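Local atomic coordinates of hypothetical protein (Legionella pneumophila subsp. pneumophila, PDB entry 4KH9), a protein that is of unknown function but binds calcium ions and consists of three domains of the DUF4785 family. Residues 7-12 against 286-291; 71-76 against 151-156; 96-101 against 121-126; 160-165 against 183-188; 290-295 against 322-327. All blocks are in the same frame, centred on the assembly; numbering follows the deposited sequence. Where two conformers were deposited one is given.

Contact 1 of 5, residues 7-12 against 286-291; sequences QPTKAY and TVDVAT
In Thr291 a chi1 of -71° sets OG1 beside the backbone N, facing the 7-12 loop, and CG2 beside the carbonyl carbon. Tyr12 holds CG between its own backbone N and carbonyl carbon (chi1 70°), and this swings the ring over Thr291. The two side chains cross at about a right angle. Tyr12 N donates to Thr291 OG1 at 3.0 Å with an N-H...O angle of 162°. Thr291 CG2 sits over one face of the Tyr12 ring, 4.2 Å from the centroid and offset toward the rim. It is a CH-pi contact. One step back along both segments, Ala11 CB and Ala290 CB meet at 4.2 Å. Thr9 OG1 touches Ala290 CB at 3.5 Å, and Thr9 CG2 lies 3.4 Å from Asp288 O. The loop runs nearly parallel to the end of strand 281-289 and joins the N-terminal segment to the C-terminal domain. The Tyr12 hydroxyl is bonded to Asp353, and Lys10 forms a salt bridge with Glu230. Across the contact, then, the Tyr12 N-H grips Thr291 OG1, and most of the remaining contact is methyl packing, some of it against oxygens.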
# COMPACT_ATOMS: atom_id res chain seq x y z
N GLN A 7 -10.07 -21.63 -10.45
CA GLN A 7 -9.39 -20.36 -10.69
C GLN A 7 -8.61 -20.48 -12.00
O GLN A 7 -7.62 -21.20 -12.04
CB GLN A 7 -8.48 -19.97 -9.50
CG GLN A 7 -7.66 -18.68 -9.70
CD GLN A 7 -6.63 -18.44 -8.59
OE1 GLN A 7 -6.94 -17.84 -7.54
NE2 GLN A 7 -5.39 -18.91 -8.77
N PRO A 8 -9.05 -19.82 -13.09
CA PRO A 8 -8.27 -19.86 -14.34
C PRO A 8 -6.86 -19.32 -14.13
O PRO A 8 -6.70 -18.31 -13.45
CB PRO A 8 -9.07 -18.95 -15.28
CG PRO A 8 -10.44 -18.92 -14.70
CD PRO A 8 -10.23 -18.94 -13.23
N THR A 9 -5.84 -20.00 -14.64
CA THR A 9 -4.47 -19.54 -14.45
C THR A 9 -4.09 -18.50 -15.52
O THR A 9 -4.68 -18.44 -16.60
CB THR A 9 -3.46 -20.70 -14.41
OG1 THR A 9 -3.38 -21.32 -15.68
CG2 THR A 9 -3.75 -21.73 -13.33
N LYS A 10 -3.07 -17.70 -15.21
CA LYS A 10 -2.56 -16.65 -16.08
C LYS A 10 -1.03 -16.71 -16.07
O LYS A 10 -0.42 -16.79 -15.00
CB LYS A 10 -3.12 -15.28 -15.61
CG LYS A 10 -2.55 -14.04 -16.31
CD LYS A 10 -3.08 -13.79 -17.70
CE LYS A 10 -2.58 -12.45 -18.15
NZ LYS A 10 -2.73 -12.26 -19.61
N ALA A 11 -0.42 -16.73 -17.24
CA ALA A 11 1.04 -16.75 -17.34
C ALA A 11 1.60 -15.33 -17.19
O ALA A 11 0.90 -14.35 -17.45
CB ALA A 11 1.48 -17.36 -18.67
N TYR A 12 2.87 -15.22 -16.75
CA TYR A 12 3.58 -13.95 -16.65
C TYR A 12 5.04 -14.17 -17.07
O TYR A 12 5.54 -15.29 -17.02
CB TYR A 12 3.46 -13.32 -15.25
CG TYR A 12 4.20 -14.03 -14.14
CD1 TYR A 12 3.66 -15.15 -13.52
CD2 TYR A 12 5.42 -13.55 -13.66
CE1 TYR A 12 4.33 -15.80 -12.49
CE2 TYR A 12 6.09 -14.17 -12.60
CZ TYR A 12 5.54 -15.30 -12.02
OH TYR A 12 6.18 -15.95 -10.99
N THR A 286 -3.86 -31.70 -6.78
CA THR A 286 -3.59 -31.44 -8.19
C THR A 286 -3.37 -29.91 -8.34
O THR A 286 -4.07 -29.11 -7.70
CB THR A 286 -4.72 -32.00 -9.08
OG1 THR A 286 -4.72 -33.42 -9.00
CG2 THR A 286 -4.61 -31.58 -10.53
N VAL A 287 -2.39 -29.52 -9.16
CA VAL A 287 -2.03 -28.12 -9.40
C VAL A 287 -1.92 -27.88 -10.92
O VAL A 287 -1.29 -28.66 -11.61
CB VAL A 287 -0.69 -27.73 -8.68
CG1 VAL A 287 -0.41 -26.24 -8.76
CG2 VAL A 287 -0.64 -28.21 -7.23
N ASP A 288 -2.54 -26.81 -11.41
CA ASP A 288 -2.44 -26.36 -12.79
C ASP A 288 -1.47 -25.16 -12.81
O ASP A 288 -1.71 -24.19 -12.10
CB ASP A 288 -3.84 -26.03 -13.38
CG ASP A 288 -3.83 -25.71 -14.87
OD1 ASP A 288 -2.98 -26.28 -15.60
OD2 ASP A 288 -4.70 -24.93 -15.31
N VAL A 289 -0.34 -25.27 -13.49
CA VAL A 289 0.71 -24.24 -13.52
C VAL A 289 0.76 -23.62 -14.92
O VAL A 289 0.79 -24.35 -15.91
CB VAL A 289 2.10 -24.85 -13.11
CG1 VAL A 289 3.21 -23.82 -13.21
CG2 VAL A 289 2.06 -25.46 -11.72
N ALA A 290 0.79 -22.27 -14.99
CA ALA A 290 0.86 -21.51 -16.24
C ALA A 290 2.28 -21.04 -16.53
O ALA A 290 2.65 -20.93 -17.70
CB ALA A 290 -0.08 -20.30 -16.16
N THR A 291 3.07 -20.74 -15.47
CA THR A 291 4.44 -20.22 -15.60
C THR A 291 5.41 -21.04 -14.75
O THR A 291 5.15 -21.27 -13.58
CB THR A 291 4.47 -18.73 -15.20
OG1 THR A 291 3.81 -17.98 -16.21
CG2 THR A 291 5.88 -18.18 -15.03

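Contact 2 of 5, residues 71-76 against 151-156; sequences AVVRIT and YMISVL
Met152 O is gripped by two hydrogen bonds, from Thr76 N at 3.1 Å and from a water at 3.0 Å. Ile75 CA adds a CA-H...O contact to the same oxygen. The two strands, 72-76 and 151-156, are antiparallel neighbours at the middle of a four-stranded sheet in the N-terminal domain. Strand 48-54 flanks one of them and strand 123-126 the other.

Three hydrogen-bonded pairs, Val72 with Leu156, Arg74 with Ser154 and Thr76 with Met152, give six backbone bonds. The shortest include Val72 N to Leu156 O at 2.8 Å. Val72 O accepts from Leu156 N and also from a second water, which has a weak bond to Ser154 OG.

The side chains split between two faces. Val73, Ile75, Ile153 and Val155 are buried on one face, where Ile75 and Ile153 also touch Leu138 of the second sheet of this domain. Ile75 and Ile153 lie side by side and point the same way. Both keep CG1 beside the backbone N (chi1 -56° and -49°), which lines the two chains up so that Ile153 CD1 reaches Ile75. Val72, Arg74, Thr76, Met152, Ser154 and Leu156 line the other, partly exposed face. There Thr76 OG1 lies 3.7 Å from Met152 CB. Arg74 has a second conformer, so the placing of its guanidinium over Ser154 CB is doubtful. On the buried face the packing is closest where Ile153 CD1 meets Ile75 CG1 at 3.5 Å and Ile75 CG2 at 3.7 Å.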
# COMPACT_ATOMS: atom_id res chain seq x y z
N ALA A 71 1.52 23.95 11.39
CA ALA A 71 1.66 22.93 10.38
C ALA A 71 3.14 22.66 10.11
O ALA A 71 3.98 23.56 10.30
CB ALA A 71 0.96 23.34 9.09
N VAL A 72 3.46 21.43 9.70
CA VAL A 72 4.85 21.06 9.40
C VAL A 72 5.01 20.95 7.87
O VAL A 72 4.19 20.33 7.21
CB VAL A 72 5.22 19.76 10.14
CG1 VAL A 72 6.66 19.34 9.81
CG2 VAL A 72 5.04 19.92 11.68
N VAL A 73 6.01 21.63 7.33
CA VAL A 73 6.26 21.72 5.88
C VAL A 73 7.65 21.14 5.54
O VAL A 73 8.63 21.46 6.20
CB VAL A 73 6.10 23.17 5.37
CG1 VAL A 73 6.35 23.29 3.86
CG2 VAL A 73 4.71 23.73 5.73
N ARG A 74 7.69 20.28 4.49
CA ARG A 74 8.92 19.67 4.01
C ARG A 74 9.06 19.89 2.50
O ARG A 74 8.14 19.61 1.74
CB ARG A 74 8.97 18.17 4.36
CG ARG A 74 10.28 17.48 3.96
CD ARG A 74 10.41 16.07 4.47
NE ARG A 74 9.36 15.17 4.00
CZ ARG A 74 8.36 14.71 4.76
NH1 ARG A 74 8.25 15.10 6.02
NH2 ARG A 74 7.45 13.89 4.25
N ILE A 75 10.23 20.39 2.08
CA ILE A 75 10.53 20.63 0.66
C ILE A 75 11.81 19.86 0.32
O ILE A 75 12.86 20.15 0.90
CB ILE A 75 10.67 22.15 0.40
CG1 ILE A 75 9.41 22.92 0.85
CG2 ILE A 75 11.09 22.45 -1.07
CD1 ILE A 75 9.77 24.19 1.69
N THR A 76 11.72 18.87 -0.58
CA THR A 76 12.88 18.05 -0.99
C THR A 76 13.01 18.11 -2.51
O THR A 76 12.00 18.05 -3.22
CB THR A 76 12.78 16.59 -0.49
OG1 THR A 76 11.69 15.94 -1.12
CG2 THR A 76 12.61 16.49 1.03
N TYR A 151 10.36 19.63 -7.08
CA TYR A 151 10.38 19.41 -5.64
C TYR A 151 9.14 18.74 -5.17
O TYR A 151 8.09 18.92 -5.78
CB TYR A 151 10.49 20.78 -4.89
CG TYR A 151 11.61 21.65 -5.42
CD1 TYR A 151 11.47 22.35 -6.61
CD2 TYR A 151 12.86 21.66 -4.79
CE1 TYR A 151 12.54 23.06 -7.17
CE2 TYR A 151 13.93 22.36 -5.34
CZ TYR A 151 13.77 23.06 -6.53
OH TYR A 151 14.81 23.72 -7.13
N MSE A 152 9.26 17.99 -4.08
CA MSE A 152 8.14 17.39 -3.38
C MSE A 152 7.83 18.27 -2.19
O MSE A 152 8.73 18.53 -1.38
CB MSE A 152 8.42 15.94 -2.95
CG MSE A 152 7.23 15.28 -2.23
SE MSE A 152 5.68 14.97 -3.38
CE MSE A 152 6.36 13.41 -4.34
N ILE A 153 6.62 18.79 -2.13
CA ILE A 153 6.16 19.60 -1.00
C ILE A 153 5.27 18.71 -0.18
O ILE A 153 4.31 18.15 -0.72
CB ILE A 153 5.43 20.91 -1.40
CG1 ILE A 153 6.21 21.74 -2.44
CG2 ILE A 153 5.07 21.76 -0.13
CD1 ILE A 153 7.55 22.23 -2.08
N SER A 154 5.55 18.59 1.09
CA SER A 154 4.73 17.82 2.01
C SER A 154 4.24 18.74 3.13
O SER A 154 5.03 19.46 3.74
CB SER A 154 5.52 16.64 2.56
OG SER A 154 4.71 15.90 3.45
N VAL A 155 2.93 18.79 3.32
CA VAL A 155 2.32 19.62 4.36
C VAL A 155 1.58 18.73 5.32
O VAL A 155 0.62 18.10 4.92
CB VAL A 155 1.39 20.72 3.77
CG1 VAL A 155 0.75 21.57 4.88
CG2 VAL A 155 2.13 21.63 2.76
N LEU A 156 2.02 18.70 6.57
CA LEU A 156 1.34 18.01 7.64
C LEU A 156 0.60 19.07 8.46
O LEU A 156 1.23 19.89 9.14
CB LEU A 156 2.27 17.15 8.50
CG LEU A 156 1.64 16.54 9.77
CD1 LEU A 156 0.60 15.48 9.42
CD2 LEU A 156 2.71 16.01 10.72
O HOH W 1 5.54 17.49 6.36
O HOH W 2 8.97 16.72 0.94

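Contact 3 of 5, residues 96-101 against 121-126; sequences LPLKEA and HQAMLQ
Leu98 points its CB toward Ala123 and Leu125, and from CB outward each carbon comes closer to them. In the N-terminal domain two antiparallel four-stranded sheets pack face to face, as in a beta sandwich, and the contact lies between their edge strands. Leu98 follows strand 95-97, at the border of one sheet, and Ala123 and Leu125 belong to strand 123-126, at the border of the other. CG, anti to the backbone N (chi1 -170°), is carried across and lies 4.1 Å from Leu125 CD2. From there the side chain forks. CD1 meets the same methyl, Leu125 CD2, at 3.9 Å. CD2 goes to Ala123 CB at 4.0 Å. One leucine thus touches two residues that lie on the same face of the strand, with Met124 between them turned the other way.

Leu125 crosses Leu98 obliquely. Its CG stands between the backbone N and the carbonyl carbon (chi1 79°), and its two methyls are shared out. CD2 takes the Leu98 branch, while CD1 reaches the turn that follows. Residues 98-101 have helical backbone angles, with Glu100 N bonded to Pro97 O and Ala101 N to Leu98 O.

No hydrogen bond crosses between the segments, and the contact is apolar and buried. Ile75, Leu86 and Ile88 also touch Leu98, so it takes part in the hydrophobic layer between the sheets. Leu125 CD1 lies 3.9 Å from both Ala101 CB and Leu98 O.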
# COMPACT_ATOMS: atom_id res chain seq x y z
N LEU A 96 8.61 36.82 4.31
CA LEU A 96 9.72 36.47 5.17
C LEU A 96 10.71 35.50 4.55
O LEU A 96 10.27 34.61 3.83
CB LEU A 96 9.17 35.79 6.44
CG LEU A 96 8.23 36.56 7.34
CD1 LEU A 96 7.47 35.59 8.25
CD2 LEU A 96 8.98 37.61 8.14
N PRO A 97 12.02 35.55 4.94
CA PRO A 97 12.91 34.43 4.59
C PRO A 97 12.30 33.17 5.23
O PRO A 97 11.72 33.30 6.32
CB PRO A 97 14.26 34.85 5.21
CG PRO A 97 14.13 36.34 5.45
CD PRO A 97 12.70 36.49 5.85
N LEU A 98 12.32 32.00 4.57
CA LEU A 98 11.63 30.81 5.09
C LEU A 98 11.97 30.51 6.57
O LEU A 98 11.06 30.26 7.37
CB LEU A 98 11.93 29.57 4.23
CG LEU A 98 11.09 28.30 4.50
CD1 LEU A 98 9.58 28.55 4.33
CD2 LEU A 98 11.52 27.17 3.57
N LYS A 99 13.26 30.60 6.94
CA LYS A 99 13.76 30.38 8.30
C LYS A 99 13.04 31.24 9.36
O LYS A 99 12.87 30.77 10.48
CB LYS A 99 15.27 30.66 8.38
CG LYS A 99 16.11 29.52 7.90
CD LYS A 99 17.57 29.90 7.98
CE LYS A 99 18.44 28.98 7.16
NZ LYS A 99 19.77 29.59 6.92
N GLU A 100 12.62 32.48 9.00
CA GLU A 100 11.93 33.40 9.92
C GLU A 100 10.47 33.00 10.23
O GLU A 100 9.90 33.52 11.17
CB GLU A 100 11.98 34.84 9.38
CG GLU A 100 13.40 35.39 9.48
CD GLU A 100 13.60 36.86 9.21
OE1 GLU A 100 12.62 37.64 9.34
OE2 GLU A 100 14.75 37.25 8.92
N ALA A 101 9.91 32.03 9.49
CA ALA A 101 8.58 31.48 9.76
C ALA A 101 8.66 30.33 10.77
O ALA A 101 7.62 29.89 11.23
CB ALA A 101 7.92 30.99 8.47
N HIS A 121 20.22 21.68 0.52
CA HIS A 121 19.89 20.29 0.17
C HIS A 121 18.43 19.94 0.46
O HIS A 121 17.83 19.16 -0.28
CB HIS A 121 20.80 19.31 0.94
CG HIS A 121 22.24 19.74 0.99
ND1 HIS A 121 23.08 19.58 -0.10
CD2 HIS A 121 22.92 20.35 1.99
CE1 HIS A 121 24.25 20.08 0.27
NE2 HIS A 121 24.20 20.55 1.52
N GLN A 122 17.88 20.47 1.57
CA GLN A 122 16.51 20.22 2.05
C GLN A 122 16.01 21.40 2.91
O GLN A 122 16.83 22.18 3.41
CB GLN A 122 16.49 18.91 2.88
CG GLN A 122 15.10 18.33 3.13
CD GLN A 122 15.15 17.11 4.00
OE1 GLN A 122 15.84 16.12 3.71
NE2 GLN A 122 14.39 17.12 5.08
N ALA A 123 14.67 21.54 3.05
CA ALA A 123 14.04 22.54 3.90
C ALA A 123 12.84 21.94 4.61
O ALA A 123 11.92 21.45 3.96
CB ALA A 123 13.64 23.77 3.10
N MSE A 124 12.88 21.94 5.95
CA MSE A 124 11.79 21.44 6.79
C MSE A 124 11.57 22.42 7.94
O MSE A 124 12.53 22.90 8.53
CB MSE A 124 12.06 20.02 7.32
CG MSE A 124 10.86 19.43 8.09
SE MSE A 124 11.12 17.56 8.55
CE MSE A 124 9.35 17.02 9.20
N LEU A 125 10.30 22.70 8.26
CA LEU A 125 10.00 23.62 9.34
C LEU A 125 8.62 23.41 9.88
O LEU A 125 7.71 22.95 9.20
CB LEU A 125 10.14 25.12 8.90
CG LEU A 125 8.99 25.74 8.09
CD1 LEU A 125 8.88 27.23 8.36
CD2 LEU A 125 9.11 25.43 6.57
N GLN A 126 8.46 23.82 11.12
CA GLN A 126 7.14 23.90 11.70
C GLN A 126 6.82 25.38 11.78
O GLN A 126 7.61 26.15 12.34
CB GLN A 126 7.04 23.18 13.05
CG GLN A 126 5.61 23.23 13.58
CD GLN A 126 5.42 22.41 14.84
OE1 GLN A 126 6.28 22.36 15.75
NE2 GLN A 126 4.25 21.81 14.94

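Contact 4 of 5, residues 160-165 against 183-188; sequences SITYLE and ISLHND
This antiparallel pair, 163-165 against 183-186, belongs to the large mixed sheet of the central domain, whose family is placed in the E-set clan. The pairs Tyr163 with His186 and Glu165 with Ser184 are hydrogen-bonded, and Leu164 with Leu185 between them is not. Glu165 N to Ser184 O is the shortest of the four backbone bonds at 2.7 Å.

On one face His186 CB lies over the Tyr163 ring, 3.8 Å from its centroid, as a CH-pi contact. The two rings are oblique, with planes at 42° and Tyr163 CE1 3.4 Å from His186 CD2. Tyr163 reaches there because CG stands between its backbone N and carbonyl carbon (chi1 59°). Glu165 CB comes to the edge of the imidazole. On the opposite, buried face Leu164 CD1 meets Ile183 CG2 at 3.8 Å.

Next to the Tyr163-His186 pair, Asn187 ND2 donates to Thr162 OG1 at 2.8 Å, nearly in the amide plane. Thr162 OG1 also bonds the Tyr192 hydroxyl, and Asn187 OD1 accepts from Ile189 N and Thr190 N. Both ends of the Asn187 amide are therefore held, which should fix its rotation.

Glu165 OE1 forms a salt bridge with Arg45 and lies 4.7 Å from His186 NE2. The carboxylate may make it somewhat easier for the imidazole to carry a proton, though Arg45 would offset part of that effect.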
# COMPACT_ATOMS: atom_id res chain seq x y z
N SER A 160 -4.84 20.19 12.73
CA SER A 160 -6.15 20.24 12.08
C SER A 160 -6.99 19.03 12.46
O SER A 160 -6.45 17.94 12.64
CB SER A 160 -5.99 20.28 10.57
OG SER A 160 -7.27 20.29 9.96
N ILE A 161 -8.31 19.22 12.57
CA ILE A 161 -9.23 18.10 12.88
C ILE A 161 -9.84 17.60 11.53
O ILE A 161 -10.66 16.70 11.53
CB ILE A 161 -10.30 18.48 13.94
CG1 ILE A 161 -11.22 19.63 13.43
CG2 ILE A 161 -9.62 18.87 15.29
CD1 ILE A 161 -12.59 19.84 14.20
N THR A 162 -9.39 18.18 10.40
CA THR A 162 -9.85 17.80 9.05
C THR A 162 -8.92 16.73 8.50
O THR A 162 -7.70 16.95 8.40
CB THR A 162 -9.97 18.99 8.09
OG1 THR A 162 -10.95 19.89 8.58
CG2 THR A 162 -10.40 18.55 6.67
N TYR A 163 -9.49 15.55 8.17
CA TYR A 163 -8.68 14.48 7.63
C TYR A 163 -9.36 13.83 6.44
O TYR A 163 -10.58 13.95 6.25
CB TYR A 163 -8.38 13.42 8.70
CG TYR A 163 -9.61 12.78 9.31
CD1 TYR A 163 -10.19 11.65 8.74
CD2 TYR A 163 -10.17 13.28 10.49
CE1 TYR A 163 -11.29 11.03 9.32
CE2 TYR A 163 -11.28 12.68 11.07
CZ TYR A 163 -11.83 11.54 10.49
OH TYR A 163 -12.92 10.92 11.05
N LEU A 164 -8.55 13.15 5.63
CA LEU A 164 -8.99 12.38 4.48
C LEU A 164 -8.91 10.94 4.85
O LEU A 164 -7.86 10.50 5.32
CB LEU A 164 -8.14 12.68 3.24
CG LEU A 164 -8.54 11.95 1.96
CD1 LEU A 164 -9.84 12.51 1.40
CD2 LEU A 164 -7.44 12.03 0.93
N GLU A 165 -10.00 10.18 4.67
CA GLU A 165 -9.98 8.74 4.95
C GLU A 165 -10.09 7.95 3.62
O GLU A 165 -10.95 8.26 2.82
CB GLU A 165 -11.08 8.36 5.94
CG GLU A 165 -10.99 6.90 6.35
CD GLU A 165 -11.93 6.49 7.46
OE1 GLU A 165 -11.75 6.99 8.59
OE2 GLU A 165 -12.83 5.65 7.21
N ILE A 183 -13.28 7.05 -0.52
CA ILE A 183 -12.51 8.27 -0.23
C ILE A 183 -13.46 9.24 0.45
O ILE A 183 -14.47 9.63 -0.14
CB ILE A 183 -11.90 8.83 -1.56
CG1 ILE A 183 -10.98 7.79 -2.25
CG2 ILE A 183 -11.17 10.18 -1.34
CD1 ILE A 183 -10.96 7.84 -3.84
N SER A 184 -13.16 9.62 1.70
CA SER A 184 -14.04 10.50 2.48
C SER A 184 -13.27 11.63 3.14
O SER A 184 -12.18 11.42 3.66
CB SER A 184 -14.77 9.72 3.57
OG SER A 184 -15.02 8.38 3.18
N LEU A 185 -13.86 12.82 3.12
CA LEU A 185 -13.29 13.98 3.77
C LEU A 185 -14.11 14.28 5.03
O LEU A 185 -15.31 14.51 4.93
CB LEU A 185 -13.26 15.20 2.82
CG LEU A 185 -12.53 16.45 3.38
CD1 LEU A 185 -11.04 16.17 3.62
CD2 LEU A 185 -12.68 17.63 2.43
N HIS A 186 -13.44 14.29 6.20
CA HIS A 186 -14.12 14.48 7.48
C HIS A 186 -13.59 15.65 8.32
O HIS A 186 -12.41 16.00 8.29
CB HIS A 186 -13.99 13.22 8.34
CG HIS A 186 -14.56 11.97 7.73
ND1 HIS A 186 -15.93 11.75 7.67
CD2 HIS A 186 -13.92 10.89 7.22
CE1 HIS A 186 -16.07 10.56 7.11
NE2 HIS A 186 -14.89 10.00 6.85
N ASN A 187 -14.50 16.18 9.15
CA ASN A 187 -14.36 17.21 10.17
C ASN A 187 -15.61 17.06 11.03
O ASN A 187 -16.71 17.12 10.48
CB ASN A 187 -14.20 18.60 9.53
CG ASN A 187 -14.05 19.73 10.52
OD1 ASN A 187 -14.98 20.08 11.25
ND2 ASN A 187 -12.90 20.37 10.52
N ASP A 188 -15.49 16.78 12.34
CA ASP A 188 -16.69 16.52 13.16
C ASP A 188 -17.55 17.80 13.44
O ASP A 188 -18.63 17.67 14.02
CB ASP A 188 -16.34 15.80 14.47
CG ASP A 188 -15.48 16.54 15.48
OD1 ASP A 188 -14.82 17.55 15.09
OD2 ASP A 188 -15.41 16.09 16.65
O HOH W 3 -13.20 6.51 3.15

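Contact 5 of 5, residues 290-295 against 322-327; sequences ATASRY and LEPGKH
Tyr295 and Leu322 cross each other, with the tyrosine CD2 against one leucine methyl. Leu322 CD1 lies 3.7 Å from Tyr295 CD2 and also touches Tyr295 CB, approaching the ring obliquely. The other methyl, CD2, rests over one face of the His327 ring, so Leu322 is wedged between two aromatic groups. Both rings are held at their polar atoms. Tyr295 OH donates to Thr291 O at 2.6 Å, with that oxygen in the ring plane. His327 NE2 donates to Glu323 O at 2.7 Å, also close to its ring plane.

The backbones of the two segments pair at Ser293 and Leu322. Leu322 N donates to Ser293 O at 2.8 Å and 177°, and Ser293 N returns a bond to Leu322 O. Beyond this pair, Ala292 CB lies beside the Pro324 ring, 3.9 Å from CD. Glu323 bends at chi2 (-72°) and brings OE1 to 3.6 Å from Ala292 CB, while its OE2 bonds Trp321 NE1. Pro324 CG also packs on Ala290 O.

The contact is made where the chain passes between the two sheets of the C-terminal domain. Strands 293-302 and 312-322 are neighbours in the five-stranded sheet. After Pro324 the chain enters strand 325-333, which pairs with strand 281-289 in the four-stranded sheet. Val289 of that strand touches Tyr295, Leu322 and His327.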
# COMPACT_ATOMS: atom_id res chain seq x y z
N ALA A 290 0.79 -22.27 -14.99
CA ALA A 290 0.86 -21.51 -16.24
C ALA A 290 2.28 -21.04 -16.53
O ALA A 290 2.65 -20.93 -17.70
CB ALA A 290 -0.08 -20.30 -16.16
N THR A 291 3.07 -20.74 -15.47
CA THR A 291 4.44 -20.22 -15.60
C THR A 291 5.41 -21.04 -14.75
O THR A 291 5.15 -21.27 -13.58
CB THR A 291 4.47 -18.73 -15.20
OG1 THR A 291 3.81 -17.98 -16.21
CG2 THR A 291 5.88 -18.18 -15.03
N ALA A 292 6.55 -21.43 -15.36
CA ALA A 292 7.64 -22.17 -14.73
C ALA A 292 8.21 -21.34 -13.56
O ALA A 292 8.64 -20.20 -13.76
CB ALA A 292 8.73 -22.50 -15.75
N SER A 293 8.11 -21.88 -12.34
CA SER A 293 8.56 -21.15 -11.16
C SER A 293 8.67 -22.08 -9.99
O SER A 293 8.35 -23.26 -10.10
CB SER A 293 7.59 -20.00 -10.83
OG SER A 293 8.11 -19.12 -9.84
N ARG A 294 9.09 -21.54 -8.85
CA ARG A 294 9.12 -22.29 -7.60
C ARG A 294 7.85 -21.97 -6.83
O ARG A 294 7.52 -20.81 -6.59
CB ARG A 294 10.38 -21.97 -6.78
CG ARG A 294 10.48 -22.83 -5.53
CD ARG A 294 11.78 -22.56 -4.79
NE ARG A 294 11.91 -23.46 -3.65
CZ ARG A 294 12.21 -24.75 -3.71
NH1 ARG A 294 12.39 -25.34 -4.89
NH2 ARG A 294 12.30 -25.48 -2.61
N TYR A 295 7.14 -23.02 -6.44
CA TYR A 295 5.88 -22.88 -5.73
C TYR A 295 5.91 -23.63 -4.41
O TYR A 295 6.56 -24.69 -4.30
CB TYR A 295 4.72 -23.42 -6.58
CG TYR A 295 4.50 -22.67 -7.87
CD1 TYR A 295 3.65 -21.57 -7.92
CD2 TYR A 295 5.10 -23.08 -9.05
CE1 TYR A 295 3.44 -20.86 -9.10
CE2 TYR A 295 4.88 -22.39 -10.25
CZ TYR A 295 4.03 -21.30 -10.28
OH TYR A 295 3.84 -20.58 -11.44
N LEU A 322 8.12 -26.06 -10.56
CA LEU A 322 7.06 -26.62 -11.40
C LEU A 322 7.05 -25.95 -12.78
O LEU A 322 6.98 -24.73 -12.87
CB LEU A 322 5.66 -26.50 -10.74
CG LEU A 322 5.44 -27.17 -9.38
CD1 LEU A 322 4.16 -26.67 -8.72
CD2 LEU A 322 5.44 -28.69 -9.47
N GLU A 323 7.10 -26.76 -13.84
CA GLU A 323 7.01 -26.27 -15.21
C GLU A 323 5.53 -26.07 -15.57
O GLU A 323 4.69 -26.68 -14.88
CB GLU A 323 7.68 -27.27 -16.19
CG GLU A 323 9.20 -27.32 -16.12
CD GLU A 323 9.92 -26.12 -16.70
OE1 GLU A 323 9.39 -25.48 -17.64
OE2 GLU A 323 11.06 -25.85 -16.25
N PRO A 324 5.16 -25.32 -16.64
CA PRO A 324 3.73 -25.22 -17.01
C PRO A 324 3.10 -26.61 -17.23
O PRO A 324 3.76 -27.51 -17.75
CB PRO A 324 3.76 -24.41 -18.30
CG PRO A 324 5.03 -23.64 -18.24
CD PRO A 324 6.01 -24.54 -17.58
N GLY A 325 1.87 -26.78 -16.77
CA GLY A 325 1.14 -28.04 -16.90
C GLY A 325 0.44 -28.47 -15.62
O GLY A 325 0.30 -27.68 -14.68
N LYS A 326 -0.03 -29.73 -15.59
CA LYS A 326 -0.72 -30.30 -14.44
C LYS A 326 0.25 -31.13 -13.61
O LYS A 326 1.11 -31.82 -14.17
CB LYS A 326 -1.93 -31.16 -14.86
CG LYS A 326 -3.15 -30.33 -15.29
CD LYS A 326 -4.37 -31.21 -15.65
CE LYS A 326 -4.33 -31.84 -17.04
NZ LYS A 326 -5.47 -32.76 -17.27
N HIS A 327 0.17 -30.98 -12.27
CA HIS A 327 1.05 -31.68 -11.33
C HIS A 327 0.29 -32.17 -10.10
O HIS A 327 -0.79 -31.67 -9.80
CB HIS A 327 2.19 -30.77 -10.85
CG HIS A 327 3.04 -30.17 -11.93
ND1 HIS A 327 4.18 -30.80 -12.37
CD2 HIS A 327 2.91 -28.99 -12.57
CE1 HIS A 327 4.69 -30.00 -13.29
NE2 HIS A 327 3.96 -28.91 -13.46

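Overall arrangement
The five contacts fall into separate parts of an elongated chain. Contacts 1 and 5 share Ala290 and Thr291 and have centres about 7 Å apart; contact 5 lies in the C-terminal domain, and contact 1 packs the N-terminal loop on it. Val287 and Val289 pair there with His327 and Gly325. Contacts 2 and 3 are about 10 Å apart between centres in the N-terminal domain, where strand 72-77 joins strand 123-126. Contact 4 is in the central domain, its centre about 19 Å from that of contact 2. Contacts 1 and 3 have centres about 55 Å apart. Contact 4 lies near one calcium site: the Ile183 side chain is about 8 Å from that of Asp198, a calcium-binding residue with no ion bound there in this model.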